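Local structure of beta-1,3-xylanase (Alcaligenes sp., 2COV) at residues F15-V18 against S19-E22; N60-G64 against Q65-L69. The protein binds beta-1,3-xylan through the family 31 carbohydrate-binding module described here, and as a whole enzyme probably hydrolyses that polysaccharide. One frame throughout, in Å; residues are numbered along the deposited sequence.

Contact 1 of 2, residues F15-V18 against S19-E22; sequences FNYV and SDQE
Val18 and Ser19 both turn their backbone N-H groups on one carbonyl, that of Glu22, where the strand of residues 13-19 bends back into the next. The bond from Val18 N to Glu22 O measures 3.0 Å, and Ser19 N reaches the same oxygen at 3.2 Å, so two donors grip a single acceptor. In the other direction Glu22 N bonds to Ser19 O at 3.1 Å, closing a type I turn over Ser19 to Glu22.

The ring of Tyr17 packs over Ser19. With CG anti to the backbone N (chi1 168°), the side chain runs forward along its own strand and lays one face over the backbone of Ser19, whose CA sits 3.5 Å above the ring plane, toward the rim. The phenol then meets Asp20 in the ring plane: Tyr17 OH donates to Asp20 OD1 over a short 2.6 Å. The oxygen is approached on its anti side, 35° out of the carboxylate plane, and ring and carboxylate planes are turned 64° apart. Gripped at its end and backed by Ser19, the ring is probably restrained from turning; the Tyr17 side chain also touches Phe90. The extended Glu22 chain brings OE2 to 3.7 Å from Val18 CG1, the two side chains crossing obliquely.

Two consecutive residues of one strand opposite one of the next form a classic beta bulge, which here runs into the type I turn of the hairpin that joins strands 13-19 and 22-28 at the edge of the antiparallel sheet.

Contact 2 of 2, residues N60-G64 against Q65-L69; sequences NAVLG and QDYKL
Ala61 and Val62 meet the phenol end of Tyr67 across a type II beta turn, Val62 to Gln65, in the connection between strands 54-60 and 66-75 of the antiparallel fold. Two direct hydrogen bonds hold it. Gln65 N donates to Val62 O at 3.1 Å, the turn's own bond, with the donor tilted 31° from the carbonyl plane. Gly64 takes the positive phi (88°) expected at the third position of such a turn. The second bond ends on a side chain: Val62 N donates to Tyr67 OH at 2.8 Å, somewhat bent, with 146° at the hydrogen.

Packing backs these bonds. Ala61 CB lies 3.9 Å from Tyr67 CZ, approaching the ring obliquely. Val62 and Gln65 run side by side, CB of the valine 3.9 Å from CG of the glutamine. Val62 CB also lies by the phenol oxygen, 3.8 Å from Tyr67 OH, as these two side chains cross at about a right angle. Replacing Tyr67 by a phenylalanine would probably leave the Val62 N-H without this acceptor and the ring less firmly tied to the loop.

Two waters add bridges around the turn. One molecule links Gly64 O to Asp66 OD2, an oxygen also bonded to Thr89. The bend at chi2 folds the Gln65 chain back, with OE1 within reach of the other water, which donates to Leu63 O at 2.8 Å and to Gln65 OE1 at 3.0 Å.

Overall arrangement
From the N terminus, contact 1 comes first and closes the short hairpin loop between strands 13-19 and 22-28. The chain then builds the strands at 37-41, 44-51 and 54-60 before contact 2 closes the connection from 54-60 to 66-75. The two loops therefore follow in series, neither enclosing the other, yet they are spatial neighbours with centres about 9 Å apart. Ala61 N probably donates to Gln21 O at 3.1 Å, and Leu63 packs on both Tyr17 and Asp20. Together the loops tie one edge of the antiparallel fold, at strand 13-19, to strand 66-75, with Phe90 touching residues of both.

Contact 1 of 2, residues F15-V18 against S19-E22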
ATOM      1  N   PHE A  15     -16.542   3.054 -17.173  1.00 13.51           N
ATOM      2  CA  PHE A  15     -16.934   1.675 -17.486  1.00 13.64           C
ATOM      3  C   PHE A  15     -18.015   1.620 -18.519  1.00 14.97           C
ATOM      4  O   PHE A  15     -18.766   2.568 -18.722  1.00 14.09           O
ATOM      5  CB  PHE A  15     -17.363   0.911 -16.247  1.00 14.77           C
ATOM      6  CG  PHE A  15     -18.676   1.373 -15.713  1.00 13.65           C
ATOM      7  CD1 PHE A  15     -18.769   2.427 -14.851  1.00 15.07           C
ATOM      8  CD2 PHE A  15     -19.874   0.747 -16.117  1.00 15.34           C
ATOM      9  CE1 PHE A  15     -20.010   2.875 -14.374  1.00 15.33           C
ATOM     10  CE2 PHE A  15     -21.103   1.212 -15.657  1.00 15.66           C
ATOM     11  CZ  PHE A  15     -21.192   2.225 -14.741  1.00 15.21           C
ATOM     12  N   ASN A  16     -18.061   0.468 -19.218  1.00 15.19           N
ATOM     13  CA  ASN A  16     -19.133   0.089 -20.078  1.00 15.45           C
ATOM     14  C   ASN A  16     -19.858  -1.129 -19.568  1.00 14.61           C
ATOM     15  O   ASN A  16     -19.250  -2.099 -19.093  1.00 15.30           O
ATOM     16  CB  ASN A  16     -18.600  -0.318 -21.467  1.00 16.55           C
ATOM     17  CG  ASN A  16     -17.914   0.807 -22.197  1.00 17.82           C
ATOM     18  OD1 ASN A  16     -18.479   1.898 -22.342  1.00 17.09           O
ATOM     19  ND2 ASN A  16     -16.708   0.542 -22.705  1.00 18.53           N
ATOM     20  N   TYR A  17     -21.182  -1.110 -19.675  1.00 15.83           N
ATOM     21  CA  TYR A  17     -21.952  -2.326 -19.603  1.00 16.28           C
ATOM     22  C   TYR A  17     -21.640  -3.229 -20.835  1.00 15.99           C
ATOM     23  O   TYR A  17     -21.672  -2.750 -21.941  1.00 18.59           O
ATOM     24  CB  TYR A  17     -23.436  -1.954 -19.541  1.00 17.75           C
ATOM     25  CG  TYR A  17     -24.414  -3.081 -19.754  1.00 18.67           C
ATOM     26  CD1 TYR A  17     -24.868  -3.429 -21.034  1.00 20.45           C
ATOM     27  CD2 TYR A  17     -24.935  -3.777 -18.686  1.00 18.21           C
ATOM     28  CE1 TYR A  17     -25.806  -4.447 -21.206  1.00 21.60           C
ATOM     29  CE2 TYR A  17     -25.890  -4.784 -18.873  1.00 19.94           C
ATOM     30  CZ  TYR A  17     -26.282  -5.097 -20.097  1.00 18.90           C
ATOM     31  OH  TYR A  17     -27.265  -6.100 -20.314  1.00 22.99           O
ATOM     32  N   VAL A  18     -21.357  -4.475 -20.564  1.00 16.31           N
ATOM     33  CA  VAL A  18     -21.123  -5.485 -21.636  1.00 16.26           C
ATOM     34  C   VAL A  18     -22.335  -6.393 -21.693  1.00 17.78           C
ATOM     35  O   VAL A  18     -22.910  -6.593 -22.772  1.00 18.06           O
ATOM     36  CB  VAL A  18     -19.823  -6.260 -21.413  1.00 17.20           C
ATOM     37  CG1 VAL A  18     -19.624  -7.323 -22.480  1.00 18.84           C
ATOM     38  CG2 VAL A  18     -18.609  -5.319 -21.401  1.00 17.66           C
ATOM     39  N   SER A  19     -22.690  -6.951 -20.534  1.00 17.79           N
ATOM     40  CA  SER A  19     -23.933  -7.730 -20.422  1.00 19.05           C
ATOM     41  C   SER A  19     -24.336  -7.660 -18.982  1.00 19.55           C
ATOM     42  O   SER A  19     -23.634  -7.077 -18.171  1.00 19.35           O
ATOM     43  CB  SER A  19     -23.697  -9.156 -20.853  1.00 19.25           C
ATOM     44  OG  SER A  19     -22.884  -9.845 -19.926  1.00 22.68           O
ATOM     45  N   ASP A  20     -25.441  -8.293 -18.627  1.00 20.46           N
ATOM     46  CA  ASP A  20     -25.913  -8.206 -17.275  1.00 21.62           C
ATOM     47  C   ASP A  20     -24.910  -8.790 -16.277  1.00 20.71           C
ATOM     48  O   ASP A  20     -24.996  -8.396 -15.107  1.00 23.25           O
ATOM     49  CB  ASP A  20     -27.213  -9.001 -17.122  1.00 21.45           C
ATOM     50  CG  ASP A  20     -28.423  -8.274 -17.618  1.00 24.53           C
ATOM     51  OD1 ASP A  20     -28.328  -7.138 -18.196  1.00 26.36           O
ATOM     52  OD2 ASP A  20     -29.521  -8.882 -17.386  1.00 29.65           O
ATOM     53  N   GLN A  21     -23.947  -9.614 -16.666  1.00 20.95           N
ATOM     54  CA  GLN A  21     -22.999 -10.061 -15.646  1.00 21.43           C
ATOM     55  C   GLN A  21     -21.557  -9.669 -15.984  1.00 17.94           C
ATOM     56  O   GLN A  21     -20.671 -10.232 -15.425  1.00 17.74           O
ATOM     57  CB  GLN A  21     -23.074 -11.531 -15.371  1.00 24.16           C
ATOM     58  CG  GLN A  21     -22.665 -12.296 -16.637  1.00 29.59           C
ATOM     59  CD  GLN A  21     -23.880 -12.691 -17.390  1.00 33.86           C
ATOM     60  OE1 GLN A  21     -24.100 -12.214 -18.526  1.00 36.22           O
ATOM     61  NE2 GLN A  21     -24.748 -13.513 -16.732  1.00 39.44           N
ATOM     62  N   GLU A  22     -21.350  -8.719 -16.886  1.00 18.40           N
ATOM     63  CA  GLU A  22     -19.988  -8.302 -17.258  1.00 16.28           C
ATOM     64  C   GLU A  22     -19.899  -6.772 -17.423  1.00 15.95           C
ATOM     65  O   GLU A  22     -20.699  -6.135 -18.111  1.00 15.30           O
ATOM     66  CB  GLU A  22     -19.521  -8.967 -18.568  1.00 17.67           C
ATOM     67  CG  GLU A  22     -19.007 -10.451 -18.391  1.00 22.95           C
ATOM     68  CD  GLU A  22     -18.194 -10.951 -19.566  1.00 23.63           C
ATOM     69  OE1 GLU A  22     -17.482 -11.975 -19.303  1.00 29.39           O
ATOM     70  OE2 GLU A  22     -18.296 -10.326 -20.687  1.00 25.29           O
TER

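Contact 2 of 2, residues N60-G64 against Q65-L69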
ATOM      1  N   ASN A  60     -16.489  -9.979 -14.156  1.00 14.33           N
ATOM      2  CA  ASN A  60     -17.824 -10.330 -13.678  1.00 15.14           C
ATOM      3  C   ASN A  60     -18.355  -9.194 -12.812  1.00 14.90           C
ATOM      4  O   ASN A  60     -17.585  -8.631 -12.017  1.00 16.13           O
ATOM      5  CB  ASN A  60     -17.781 -11.598 -12.833  1.00 14.87           C
ATOM      6  CG  ASN A  60     -17.262 -12.800 -13.581  1.00 16.00           C
ATOM      7  OD1 ASN A  60     -17.620 -13.066 -14.736  1.00 20.88           O
ATOM      8  ND2 ASN A  60     -16.413 -13.540 -12.898  1.00 17.55           N
ATOM      9  N   ALA A  61     -19.623  -8.896 -12.890  1.00 14.66           N
ATOM     10  CA  ALA A  61     -20.251  -7.887 -12.032  1.00 15.71           C
ATOM     11  C   ALA A  61     -21.739  -8.134 -11.940  1.00 16.36           C
ATOM     12  O   ALA A  61     -22.316  -8.923 -12.696  1.00 17.37           O
ATOM     13  CB  ALA A  61     -19.984  -6.481 -12.553  1.00 16.43           C
ATOM     14  N   VAL A  62     -22.393  -7.395 -11.057  1.00 16.44           N
ATOM     15  CA  VAL A  62     -23.847  -7.521 -10.835  1.00 17.56           C
ATOM     16  C   VAL A  62     -24.444  -6.131 -10.936  1.00 16.27           C
ATOM     17  O   VAL A  62     -24.014  -5.224 -10.245  1.00 17.22           O
ATOM     18  CB  VAL A  62     -24.131  -8.116  -9.469  1.00 17.33           C
ATOM     19  CG1 VAL A  62     -25.638  -8.106  -9.161  1.00 17.73           C
ATOM     20  CG2 VAL A  62     -23.578  -9.489  -9.405  1.00 19.05           C
ATOM     21  N   LEU A  63     -25.404  -5.944 -11.813  1.00 17.08           N
ATOM     22  CA  LEU A  63     -26.075  -4.668 -11.960  1.00 17.93           C
ATOM     23  C   LEU A  63     -26.614  -4.156 -10.627  1.00 18.38           C
ATOM     24  O   LEU A  63     -27.255  -4.914  -9.892  1.00 20.01           O
ATOM     25  CB  LEU A  63     -27.210  -4.738 -12.979  1.00 18.80           C
ATOM     26  CG  LEU A  63     -26.797  -4.751 -14.427  1.00 20.85           C
ATOM     27  CD1 LEU A  63     -28.006  -5.237 -15.248  1.00 25.14           C
ATOM     28  CD2 LEU A  63     -26.300  -3.376 -14.832  1.00 21.48           C
ATOM     29  N   GLY A  64     -26.360  -2.857 -10.339  1.00 17.60           N
ATOM     30  CA  GLY A  64     -26.816  -2.210  -9.126  1.00 18.16           C
ATOM     31  C   GLY A  64     -25.899  -2.325  -7.967  1.00 18.96           C
ATOM     32  O   GLY A  64     -26.163  -1.672  -6.951  1.00 20.60           O
ATOM     33  N   GLN A  65     -24.830  -3.112  -8.073  1.00 17.40           N
ATOM     34  CA  GLN A  65     -23.836  -3.185  -7.032  1.00 17.33           C
ATOM     35  C   GLN A  65     -22.759  -2.111  -7.239  1.00 16.38           C
ATOM     36  O   GLN A  65     -22.618  -1.567  -8.323  1.00 16.54           O
ATOM     37  CB  GLN A  65     -23.210  -4.581  -6.959  1.00 18.01           C
ATOM     38  CG  GLN A  65     -24.228  -5.608  -6.499  1.00 21.22           C
ATOM     39  CD  GLN A  65     -24.689  -5.431  -5.090  1.00 25.34           C
ATOM     40  OE1 GLN A  65     -25.921  -5.261  -4.817  1.00 29.62           O
ATOM     41  NE2 GLN A  65     -23.773  -5.562  -4.172  1.00 22.42           N
ATOM     42  N   ASP A  66     -22.166  -1.722  -6.118  1.00 17.08           N
ATOM     43  CA  ASP A  66     -21.146  -0.678  -6.091  1.00 15.93           C
ATOM     44  C   ASP A  66     -19.781  -1.331  -6.128  1.00 15.37           C
ATOM     45  O   ASP A  66     -19.553  -2.329  -5.456  1.00 16.68           O
ATOM     46  CB  ASP A  66     -21.213   0.136  -4.807  1.00 17.23           C
ATOM     47  CG  ASP A  66     -22.523   0.786  -4.618  1.00 21.03           C
ATOM     48  OD1 ASP A  66     -22.917   0.967  -3.405  1.00 28.13           O
ATOM     49  OD2 ASP A  66     -23.143   1.133  -5.644  1.00 21.37           O
ATOM     50  N   TYR A  67     -18.843  -0.751  -6.878  1.00 13.87           N
ATOM     51  CA  TYR A  67     -17.522  -1.289  -7.080  1.00 13.82           C
ATOM     52  C   TYR A  67     -16.486  -0.172  -6.999  1.00 12.98           C
ATOM     53  O   TYR A  67     -16.736   0.950  -7.436  1.00 13.18           O
ATOM     54  CB  TYR A  67     -17.432  -1.905  -8.500  1.00 14.07           C
ATOM     55  CG  TYR A  67     -18.294  -3.140  -8.654  1.00 12.50           C
ATOM     56  CD1 TYR A  67     -19.570  -3.053  -9.209  1.00 13.71           C
ATOM     57  CD2 TYR A  67     -17.860  -4.366  -8.188  1.00 13.20           C
ATOM     58  CE1 TYR A  67     -20.391  -4.157  -9.307  1.00 14.87           C
ATOM     59  CE2 TYR A  67     -18.686  -5.508  -8.297  1.00 14.04           C
ATOM     60  CZ  TYR A  67     -19.966  -5.363  -8.829  1.00 13.68           C
ATOM     61  OH  TYR A  67     -20.790  -6.430  -8.923  1.00 16.16           O
ATOM     62  N   LYS A  68     -15.297  -0.554  -6.575  1.00 11.61           N
ATOM     63  CA  LYS A  68     -14.123   0.327  -6.701  1.00 11.60           C
ATOM     64  C   LYS A  68     -13.423  -0.005  -8.018  1.00 11.59           C
ATOM     65  O   LYS A  68     -13.019  -1.176  -8.258  1.00 12.46           O
ATOM     66  CB  LYS A  68     -13.188   0.100  -5.562  1.00 12.15           C
ATOM     67  CG  LYS A  68     -11.890   0.913  -5.608  1.00 13.41           C
ATOM     68  CD  LYS A  68     -10.908   0.368  -4.501  1.00 16.44           C
ATOM     69  CE  LYS A  68      -9.555   0.967  -4.484  1.00 19.17           C
ATOM     70  NZ  LYS A  68      -8.799   0.225  -3.389  1.00 24.87           N
ATOM     71  N   LEU A  69     -13.277   0.999  -8.862  1.00 10.95           N
ATOM     72  CA  LEU A  69     -12.411   0.841 -10.057  1.00 10.50           C
ATOM     73  C   LEU A  69     -11.023   1.285  -9.720  1.00 11.06           C
ATOM     74  O   LEU A  69     -10.844   2.317  -9.048  1.00 11.51           O
ATOM     75  CB  LEU A  69     -12.952   1.739 -11.191  1.00 11.60           C
ATOM     76  CG  LEU A  69     -14.445   1.663 -11.549  1.00 11.87           C
ATOM     77  CD1 LEU A  69     -14.733   2.500 -12.811  1.00 12.93           C
ATOM     78  CD2 LEU A  69     -14.882   0.215 -11.691  1.00 12.89           C
TER
HETATM   79  O   HOH W   1     -27.786  -5.192  -7.192  1.00 26.33           O
HETATM   80  O   HOH W   2     -25.610   0.039  -4.963  1.00 24.49           O